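Side-chain contacts in 2-dehydropantoate 2-reductase (PDB 2QYT), which probably catalyses the NADPH-dependent reduction of ketopantoate to (R)-pantoate, the second step on the way from 3-methyl-2-oxobutanoate to pantoate in pantothenate biosynthesis: residues A[113-118]-A[124-129]; A[208-213]-A[231-236]; A[285-290]-A[302-307]. One frame throughout, in Å; residues are numbered along the deposited sequence.

Contact 1 (A[113-118]-A[124-129]); sequences ILPLLN and ERMRTY
In the Rossmann-type N-terminal half, Ile113 and Pro115 on strand 111-115, at one border of the parallel five-stranded sheet, meet Met126 of the short helix 122-126. The contact is purely apolar and buried, and one selenomethionine carries the helix side of it. Met126 sends its chain toward the strand and turns at its last torsion (chi3 56°), which brings two neighbouring atoms to two different residues. Its SE passes alongside the proline ring, 3.8 Å from Pro115 CG, with Pro115 CB slightly farther off; the two side chains run past each other in opposite directions. The terminal methyl bends over to the isoleucine, Met126 CE lying 3.9 Å from Ile113 CG2, and there the chains cross at a slant. In Ile113 it is the methyl branch CG2 that does the touching, while the longer CG1 branch lies beside the backbone N. Pro115 and Met126 are also the closest pair of backbones, with their CA atoms 8.5 Å apart. Met126 is hemmed in further by Met96 and Val100 of helix 96-103, by Phe89 of strand 86-89 and by Val135. Leu114, between the two contact residues, turns the other way, onto Leu88 and Phe161, and its backbone pairs with Ile87 and Phe89 of the next strand. Since Ile113 also touches Ile103, helix 122-126 and helix 96-103 pack side by side on the strand, with Met126 between them.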
loop_
_atom_site.group_PDB
_atom_site.type_symbol
_atom_site.label_atom_id
_atom_site.label_comp_id
_atom_site.label_asym_id
_atom_site.label_seq_id
_atom_site.Cartn_x
_atom_site.Cartn_y
_atom_site.Cartn_z
ATOM N N ILE A 113 -12.564 -2.827 -2.174
ATOM C CA ILE A 113 -11.307 -2.568 -2.791
ATOM C C ILE A 113 -10.400 -2.007 -1.724
ATOM O O ILE A 113 -10.807 -1.096 -0.970
ATOM C CB ILE A 113 -11.440 -1.561 -3.960
ATOM C CG1 ILE A 113 -12.475 -2.058 -4.984
ATOM C CG2 ILE A 113 -10.116 -1.355 -4.634
ATOM C CD1 ILE A 113 -12.877 -1.010 -5.958
ATOM N N LEU A 114 -9.190 -2.579 -1.664
ATOM C CA LEU A 114 -8.106 -2.179 -0.772
ATOM C C LEU A 114 -6.890 -1.672 -1.562
ATOM O O LEU A 114 -6.117 -2.473 -2.067
ATOM C CB LEU A 114 -7.630 -3.390 0.042
ATOM C CG LEU A 114 -7.931 -3.445 1.537
ATOM C CD1 LEU A 114 -7.270 -4.629 2.243
ATOM C CD2 LEU A 114 -7.452 -2.123 2.110
ATOM N N PRO A 115 -6.696 -0.346 -1.625
ATOM C CA PRO A 115 -5.452 0.128 -2.196
ATOM C C PRO A 115 -4.337 -0.033 -1.159
ATOM O O PRO A 115 -4.467 0.428 -0.007
ATOM C CB PRO A 115 -5.729 1.633 -2.477
ATOM C CG PRO A 115 -7.164 1.890 -2.067
ATOM C CD PRO A 115 -7.538 0.774 -1.147
ATOM N N LEU A 116 -3.259 -0.703 -1.535
ATOM C CA LEU A 116 -2.154 -0.888 -0.604
ATOM C C LEU A 116 -0.938 0.016 -0.911
ATOM O O LEU A 116 0.113 -0.092 -0.269
ATOM C CB LEU A 116 -1.789 -2.381 -0.490
ATOM C CG LEU A 116 -2.976 -3.307 -0.109
ATOM C CD1 LEU A 116 -2.607 -4.767 -0.283
ATOM C CD2 LEU A 116 -3.536 -2.994 1.333
ATOM N N LEU A 117 -1.124 0.938 -1.842
ATOM C CA LEU A 117 -0.098 1.851 -2.369
ATOM C C LEU A 117 0.232 2.971 -1.373
ATOM O O LEU A 117 -0.598 3.342 -0.540
ATOM C CB LEU A 117 -0.606 2.537 -3.670
ATOM C CG LEU A 117 -1.382 1.784 -4.781
ATOM C CD1 LEU A 117 -2.653 1.214 -4.191
ATOM C CD2 LEU A 117 -1.719 2.680 -6.006
ATOM N N ASN A 118 1.436 3.534 -1.504
ATOM C CA ASN A 118 1.832 4.686 -0.707
ATOM C C ASN A 118 1.120 5.921 -1.202
ATOM O O ASN A 118 0.695 5.985 -2.355
ATOM C CB ASN A 118 3.336 4.851 -0.745
ATOM C CG ASN A 118 4.047 3.884 0.196
ATOM O OD1 ASN A 118 3.646 3.709 1.367
ATOM N ND2 ASN A 118 5.113 3.267 -0.293
ATOM N N GLU A 124 -9.378 8.152 -0.837
ATOM C CA GLU A 124 -10.216 9.271 -1.187
ATOM C C GLU A 124 -10.338 9.431 -2.705
ATOM O O GLU A 124 -11.438 9.660 -3.228
ATOM C CB GLU A 124 -9.685 10.563 -0.568
ATOM C CG GLU A 124 -9.980 10.707 0.926
ATOM C CD GLU A 124 -9.073 9.844 1.806
ATOM O OE1 GLU A 124 -9.474 9.596 2.961
ATOM O OE2 GLU A 124 -7.975 9.417 1.360
ATOM N N ARG A 125 -9.190 9.354 -3.375
ATOM C CA ARG A 125 -9.088 9.482 -4.812
ATOM C C ARG A 125 -9.970 8.421 -5.494
ATOM O O ARG A 125 -10.872 8.757 -6.277
ATOM C CB ARG A 125 -7.615 9.403 -5.240
ATOM C CG ARG A 125 -6.778 10.649 -4.773
ATOM C CD ARG A 125 -5.283 10.565 -5.176
ATOM N NE ARG A 125 -5.081 10.369 -6.626
ATOM C CZ ARG A 125 -5.520 11.202 -7.582
ATOM N NH1 ARG A 125 -6.231 12.284 -7.261
ATOM N NH2 ARG A 125 -5.277 10.942 -8.870
HETATM N N MSE A 126 -9.754 7.167 -5.122
HETATM C CA MSE A 126 -10.500 6.047 -5.662
HETATM C C MSE A 126 -11.997 6.084 -5.332
HETATM O O MSE A 126 -12.806 5.519 -6.064
HETATM C CB MSE A 126 -9.882 4.740 -5.188
HETATM C CG MSE A 126 -8.532 4.511 -5.765
HETATM SE SE MSE A 126 -7.993 2.654 -5.713
HETATM C CE MSE A 126 -9.487 1.961 -6.651
ATOM N N ARG A 127 -12.356 6.738 -4.231
ATOM C CA ARG A 127 -13.762 6.954 -3.902
ATOM C C ARG A 127 -14.470 8.023 -4.739
ATOM O O ARG A 127 -15.651 8.321 -4.490
ATOM C CB ARG A 127 -13.933 7.317 -2.431
ATOM C CG ARG A 127 -13.812 6.151 -1.537
ATOM C CD ARG A 127 -13.930 6.561 -0.060
ATOM N NE ARG A 127 -13.407 5.505 0.790
ATOM C CZ ARG A 127 -13.304 5.569 2.111
ATOM N NH1 ARG A 127 -13.703 6.649 2.768
ATOM N NH2 ARG A 127 -12.809 4.540 2.776
ATOM N N THR A 128 -13.758 8.629 -5.692
ATOM C CA THR A 128 -14.354 9.676 -6.515
ATOM C C THR A 128 -15.501 9.046 -7.313
ATOM O O THR A 128 -16.607 9.558 -7.307
ATOM C CB THR A 128 -13.302 10.353 -7.426
ATOM O OG1 THR A 128 -12.419 11.096 -6.602
ATOM C CG2 THR A 128 -13.918 11.302 -8.374
ATOM N N TYR A 129 -15.239 7.916 -7.946
ATOM C CA TYR A 129 -16.259 7.352 -8.831
ATOM C C TYR A 129 -16.941 6.104 -8.311
ATOM O O TYR A 129 -17.858 5.593 -8.971
ATOM C CB TYR A 129 -15.693 7.061 -10.218
ATOM C CG TYR A 129 -14.966 8.205 -10.885
ATOM C CD1 TYR A 129 -15.661 9.261 -11.478
ATOM C CD2 TYR A 129 -13.577 8.204 -10.949
ATOM C CE1 TYR A 129 -14.991 10.279 -12.116
ATOM C CE2 TYR A 129 -12.901 9.218 -11.574
ATOM C CZ TYR A 129 -13.592 10.241 -12.157
ATOM O OH TYR A 129 -12.852 11.250 -12.762
#

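Contact 2 (A[208-213]-A[231-236]); sequences TATATA and LSLLEE
Leu233 reaches across from helix 227-244 and places a single methyl, CD2, against two consecutive residues of helix 194-215. CD2 stands 3.7 Å from Ala211 CB, a methyl-to-methyl contact, and 4.0 Å from Thr210 OG1, where the two side chains pass at an angle. Ala211 offers nothing beyond its CB, and the helices approach closely enough for one leucine to bridge them, the CA atoms of Ala211 and Leu233 being 8.1 Å apart. The torsions of Leu233 (chi1 -108°, chi2 33°) are not staggered ones, and neither is chi1 of Thr210, at 137°. Thr210 OG1 is buried here with no hydrogen-bond partner in the model, and with that unstaggered torsion the placing of its hydroxyl may be doubtful. In the next shell, Leu233 also touches Val207 one turn earlier on helix 194-215, Thr210 touches Tyr304 and Met307 of helix 302-309, and Leu234 turns instead to Val253, Leu256 and Leu257 of helix 252-262. Glu236 fixes the third helix: OE1 accepts from Tyr304 N and OE2 from Met303 N, both at 2.8 Å, so the carboxylate spans two amides of the first turn of helix 302-309, a place that would be expected to favour its charged form. The contact thus joins helices 194-215 and 227-244 of the helical C-terminal domain of ketopantoate reductases, whose sequence family belongs to the same clan as the C-terminal domain of 6-phosphogluconate dehydrogenase.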
loop_
_atom_site.group_PDB
_atom_site.type_symbol
_atom_site.label_atom_id
_atom_site.label_comp_id
_atom_site.label_asym_id
_atom_site.label_seq_id
_atom_site.Cartn_x
_atom_site.Cartn_y
_atom_site.Cartn_z
ATOM N N THR A 208 11.369 11.041 4.711
ATOM C CA THR A 208 12.537 10.224 4.346
ATOM C C THR A 208 12.872 10.322 2.860
ATOM O O THR A 208 14.030 10.556 2.499
ATOM C CB THR A 208 12.352 8.738 4.738
ATOM O OG1 THR A 208 12.110 8.637 6.146
ATOM C CG2 THR A 208 13.583 7.920 4.368
ATOM N N ALA A 209 11.860 10.157 2.011
ATOM C CA ALA A 209 12.050 10.288 0.565
ATOM C C ALA A 209 12.539 11.688 0.204
ATOM O O ALA A 209 13.576 11.828 -0.439
ATOM C CB ALA A 209 10.781 9.923 -0.209
ATOM N N THR A 210 11.836 12.729 0.638
ATOM C CA THR A 210 12.269 14.078 0.250
ATOM C C THR A 210 13.672 14.438 0.777
ATOM O O THR A 210 14.496 14.931 0.019
ATOM C CB THR A 210 11.192 15.221 0.442
ATOM O OG1 THR A 210 11.799 16.392 1.022
ATOM C CG2 THR A 210 10.026 14.781 1.281
ATOM N N ALA A 211 13.932 14.146 2.050
ATOM C CA ALA A 211 15.223 14.439 2.697
ATOM C C ALA A 211 16.425 13.727 2.072
ATOM O O ALA A 211 17.442 14.374 1.810
ATOM C CB ALA A 211 15.157 14.180 4.209
ATOM N N THR A 212 16.320 12.409 1.843
ATOM C CA THR A 212 17.404 11.654 1.174
ATOM C C THR A 212 17.535 11.997 -0.314
ATOM O O THR A 212 18.582 11.776 -0.901
ATOM C CB THR A 212 17.320 10.092 1.344
ATOM O OG1 THR A 212 16.278 9.543 0.527
ATOM C CG2 THR A 212 17.144 9.687 2.794
ATOM N N ALA A 213 16.469 12.527 -0.914
ATOM C CA ALA A 213 16.486 12.904 -2.328
ATOM C C ALA A 213 17.085 14.293 -2.559
ATOM O O ALA A 213 17.790 14.517 -3.548
ATOM C CB ALA A 213 15.089 12.807 -2.934
ATOM N N LEU A 231 14.043 17.544 11.343
ATOM C CA LEU A 231 13.005 17.973 12.280
ATOM C C LEU A 231 12.057 19.035 11.715
ATOM O O LEU A 231 10.859 19.023 12.009
ATOM C CB LEU A 231 13.642 18.486 13.562
ATOM C CG LEU A 231 12.757 19.036 14.677
ATOM C CD1 LEU A 231 11.822 17.955 15.193
ATOM C CD2 LEU A 231 13.637 19.582 15.813
ATOM N N SER A 232 12.595 19.963 10.940
ATOM C CA SER A 232 11.763 20.905 10.215
ATOM C C SER A 232 10.747 20.208 9.304
ATOM O O SER A 232 9.627 20.657 9.214
ATOM C CB SER A 232 12.610 21.863 9.398
ATOM O OG SER A 232 13.336 22.667 10.289
ATOM N N LEU A 233 11.162 19.141 8.628
ATOM C CA LEU A 233 10.286 18.348 7.756
ATOM C C LEU A 233 9.207 17.605 8.573
ATOM O O LEU A 233 8.026 17.559 8.195
ATOM C CB LEU A 233 11.124 17.350 6.933
ATOM C CG LEU A 233 11.372 17.522 5.429
ATOM C CD1 LEU A 233 11.481 18.966 4.934
ATOM C CD2 LEU A 233 12.558 16.714 4.973
ATOM N N LEU A 234 9.628 17.036 9.694
ATOM C CA LEU A 234 8.736 16.318 10.588
ATOM C C LEU A 234 7.622 17.232 11.125
ATOM O O LEU A 234 6.442 16.869 11.108
ATOM C CB LEU A 234 9.550 15.685 11.716
ATOM C CG LEU A 234 9.866 14.167 11.779
ATOM C CD1 LEU A 234 9.450 13.323 10.579
ATOM C CD2 LEU A 234 11.340 13.888 12.163
ATOM N N GLU A 235 8.003 18.432 11.547
ATOM C CA GLU A 235 7.076 19.421 12.111
ATOM C C GLU A 235 6.117 19.951 11.052
ATOM O O GLU A 235 4.942 20.202 11.343
ATOM C CB GLU A 235 7.829 20.594 12.744
ATOM C CG GLU A 235 8.495 20.297 14.093
ATOM C CD GLU A 235 9.150 21.535 14.713
ATOM O OE1 GLU A 235 9.472 21.481 15.930
ATOM O OE2 GLU A 235 9.354 22.561 14.000
ATOM N N GLU A 236 6.630 20.108 9.831
ATOM C CA GLU A 236 5.858 20.628 8.714
ATOM C C GLU A 236 4.734 19.669 8.265
ATOM O O GLU A 236 3.558 20.068 8.229
ATOM C CB GLU A 236 6.785 20.988 7.549
ATOM C CG GLU A 236 7.329 22.398 7.636
ATOM C CD GLU A 236 8.307 22.738 6.530
ATOM O OE1 GLU A 236 8.364 21.987 5.526
ATOM O OE2 GLU A 236 9.024 23.764 6.672
#

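Contact 3 (A[285-290]-A[302-307]); sequences TLTGYV and PMYKRM. With SO4 (sulfate ion), chain D.
With chi1 at -165°, Val290 carries CG1 onto the face of the Tyr304 ring, whose own first torsion (chi1 -98°) helps to set it broadside to the valine. CG1 lies 3.7 Å from the ring centroid and only 8° off the ring normal, a well-centred CH-pi contact, and the two side chains cross at about a right angle. The second branch, Val290 CG2, lies above the same face but displaced outward past Tyr304 CE2, 3.7 Å from that atom. Around the same ring, Leu286 O approaches an edge near the ring plane, 4.1 Å from Tyr304 CE2, and Thr287 CG2 comes in obliquely, 4.3 Å from Tyr304 CD2. The turn leading into helix 288-296 and the first turn of that helix thus share one aromatic of helix 302-309. The phenol end is polar and has its partner elsewhere: Tyr304 OH is hydrogen-bonded to Ser206 OG of helix 194-215, and the same serine hydroxyl bonds Leu286 O, tying the ring and the turn to one point on a third helix. Leu233 and Val207 close around the ring as well. On another side of the turn sits a sulfate, probably from the crystallisation liquor, held by Thr285 OG1 donating to SO4 O3 at 2.8 Å. The ion sits near the start of helix 288-296, a place that should suit an anion. The chemistry is therefore divided: dispersion and CH-pi attraction join the two segments across the ring, while the polar groups at its margin are satisfied by Ser206.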
loop_
_atom_site.group_PDB
_atom_site.type_symbol
_atom_site.label_atom_id
_atom_site.label_comp_id
_atom_site.label_asym_id
_atom_site.label_seq_id
_atom_site.Cartn_x
_atom_site.Cartn_y
_atom_site.Cartn_z
ATOM N N THR A 285 5.350 12.395 -5.395
ATOM C CA THR A 285 4.319 13.126 -4.663
ATOM C C THR A 285 4.260 12.582 -3.216
ATOM O O THR A 285 3.206 12.446 -2.565
ATOM C CB THR A 285 2.980 13.143 -5.418
ATOM O OG1 THR A 285 3.209 13.571 -6.774
ATOM C CG2 THR A 285 2.024 14.106 -4.777
ATOM N N LEU A 286 5.453 12.256 -2.748
ATOM C CA LEU A 286 5.735 12.173 -1.342
ATOM C C LEU A 286 6.185 13.583 -0.949
ATOM O O LEU A 286 6.388 13.877 0.213
ATOM C CB LEU A 286 6.814 11.112 -1.109
ATOM C CG LEU A 286 6.403 9.775 -1.753
ATOM C CD1 LEU A 286 7.594 8.937 -2.209
ATOM C CD2 LEU A 286 5.476 8.980 -0.835
ATOM N N THR A 287 6.287 14.456 -1.949
ATOM C CA THR A 287 6.742 15.844 -1.801
ATOM C C THR A 287 5.693 16.830 -2.345
ATOM O O THR A 287 5.205 17.691 -1.603
ATOM C CB THR A 287 8.092 16.066 -2.540
ATOM O OG1 THR A 287 8.864 14.851 -2.516
ATOM C CG2 THR A 287 8.881 17.187 -1.903
ATOM N N GLY A 288 5.345 16.691 -3.630
ATOM C CA GLY A 288 4.414 17.602 -4.286
ATOM C C GLY A 288 3.085 17.735 -3.574
ATOM O O GLY A 288 2.555 18.840 -3.436
ATOM N N TYR A 289 2.565 16.601 -3.105
ATOM C CA TYR A 289 1.280 16.544 -2.413
ATOM C C TYR A 289 1.253 17.505 -1.236
ATOM O O TYR A 289 0.338 18.347 -1.138
ATOM C CB TYR A 289 0.979 15.119 -1.920
ATOM C CG TYR A 289 -0.228 15.070 -1.016
ATOM C CD1 TYR A 289 -1.527 15.123 -1.545
ATOM C CD2 TYR A 289 -0.079 15.030 0.369
ATOM C CE1 TYR A 289 -2.647 15.111 -0.711
ATOM C CE2 TYR A 289 -1.189 15.022 1.214
ATOM C CZ TYR A 289 -2.470 15.055 0.671
ATOM O OH TYR A 289 -3.559 15.037 1.518
ATOM N N VAL A 290 2.272 17.346 -0.368
ATOM C CA VAL A 290 2.507 18.133 0.846
ATOM C C VAL A 290 2.502 19.647 0.579
ATOM O O VAL A 290 1.708 20.384 1.182
ATOM C CB VAL A 290 3.848 17.702 1.555
ATOM C CG1 VAL A 290 3.903 18.239 2.976
ATOM C CG2 VAL A 290 3.986 16.193 1.584
ATOM N N PRO A 302 8.101 26.126 4.692
ATOM C CA PRO A 302 9.298 26.570 3.975
ATOM C C PRO A 302 10.287 25.463 3.585
ATOM O O PRO A 302 10.789 25.482 2.467
ATOM C CB PRO A 302 9.941 27.583 4.937
ATOM C CG PRO A 302 9.367 27.282 6.273
ATOM C CD PRO A 302 7.990 26.754 6.024
HETATM N N MSE A 303 10.561 24.525 4.487
HETATM C CA MSE A 303 11.521 23.442 4.221
HETATM C C MSE A 303 11.086 22.512 3.085
HETATM O O MSE A 303 11.889 22.192 2.199
HETATM C CB MSE A 303 11.775 22.616 5.483
HETATM C CG MSE A 303 13.044 21.732 5.446
HETATM SE SE MSE A 303 14.756 22.724 5.271
HETATM C CE MSE A 303 14.602 23.993 6.754
ATOM N N TYR A 304 9.829 22.064 3.130
ATOM C CA TYR A 304 9.256 21.290 2.034
ATOM C C TYR A 304 9.294 22.061 0.717
ATOM O O TYR A 304 9.636 21.492 -0.315
ATOM C CB TYR A 304 7.827 20.873 2.358
ATOM C CG TYR A 304 7.710 19.472 2.887
ATOM C CD1 TYR A 304 7.701 19.222 4.257
ATOM C CD2 TYR A 304 7.597 18.385 2.012
ATOM C CE1 TYR A 304 7.597 17.927 4.752
ATOM C CE2 TYR A 304 7.485 17.075 2.498
ATOM C CZ TYR A 304 7.483 16.858 3.864
ATOM O OH TYR A 304 7.364 15.579 4.339
ATOM N N LYS A 305 8.961 23.353 0.758
ATOM C CA LYS A 305 8.929 24.188 -0.452
ATOM C C LYS A 305 10.317 24.415 -1.050
ATOM O O LYS A 305 10.481 24.359 -2.262
ATOM C CB LYS A 305 8.222 25.518 -0.191
ATOM C CG LYS A 305 6.738 25.385 0.120
ATOM C CD LYS A 305 5.987 26.679 -0.170
ATOM C CE LYS A 305 6.001 27.657 1.002
ATOM N NZ LYS A 305 7.292 28.389 1.163
ATOM N N ARG A 306 11.309 24.664 -0.194
ATOM C CA ARG A 306 12.711 24.756 -0.612
ATOM C C ARG A 306 13.130 23.433 -1.259
ATOM O O ARG A 306 13.738 23.425 -2.323
ATOM C CB ARG A 306 13.623 25.077 0.590
ATOM C CG ARG A 306 15.016 25.602 0.227
ATOM C CD ARG A 306 16.158 24.853 0.954
ATOM N NE ARG A 306 16.420 25.301 2.332
ATOM C CZ ARG A 306 17.433 24.874 3.101
ATOM N NH1 ARG A 306 18.312 23.982 2.648
ATOM N NH2 ARG A 306 17.572 25.341 4.338
HETATM N N MSE A 307 12.769 22.326 -0.614
HETATM C CA MSE A 307 13.151 20.970 -1.041
HETATM C C MSE A 307 12.492 20.536 -2.369
HETATM O O MSE A 307 13.168 20.020 -3.267
HETATM C CB MSE A 307 12.832 19.970 0.088
HETATM C CG MSE A 307 13.958 18.995 0.460
HETATM SE SE MSE A 307 14.437 19.023 2.374
HETATM C CE MSE A 307 15.882 17.746 2.438
HETATM S S SO4 D . 4.373 17.018 -8.502
HETATM O O1 SO4 D . 4.525 17.481 -7.126
HETATM O O2 SO4 D . 5.680 16.865 -9.155
HETATM O O3 SO4 D . 3.668 15.721 -8.493
HETATM O O4 SO4 D . 3.617 18.040 -9.221
#

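How the contacts relate
The three contacts follow one another along the chain; none nests in or crosses another. Contact 1 comes first and closes a short connection of five residues between the last strand of the parallel sheet and the helix after it, within the Rossmann-type N-terminal half. Contact 2 closes a longer helical excursion, through helix 219-225, and joins two long helices of the C-terminal half. Contact 3 closes the rest of helix 288-296 and the link to helix 302-309. Contacts 2 and 3, with centres about 9 Å apart, are continuous within the helical C-terminal half, meeting through Glu236 and the start of helix 302-309, whereas contact 1 stays apart, its centre about 22 Å from that of contact 3.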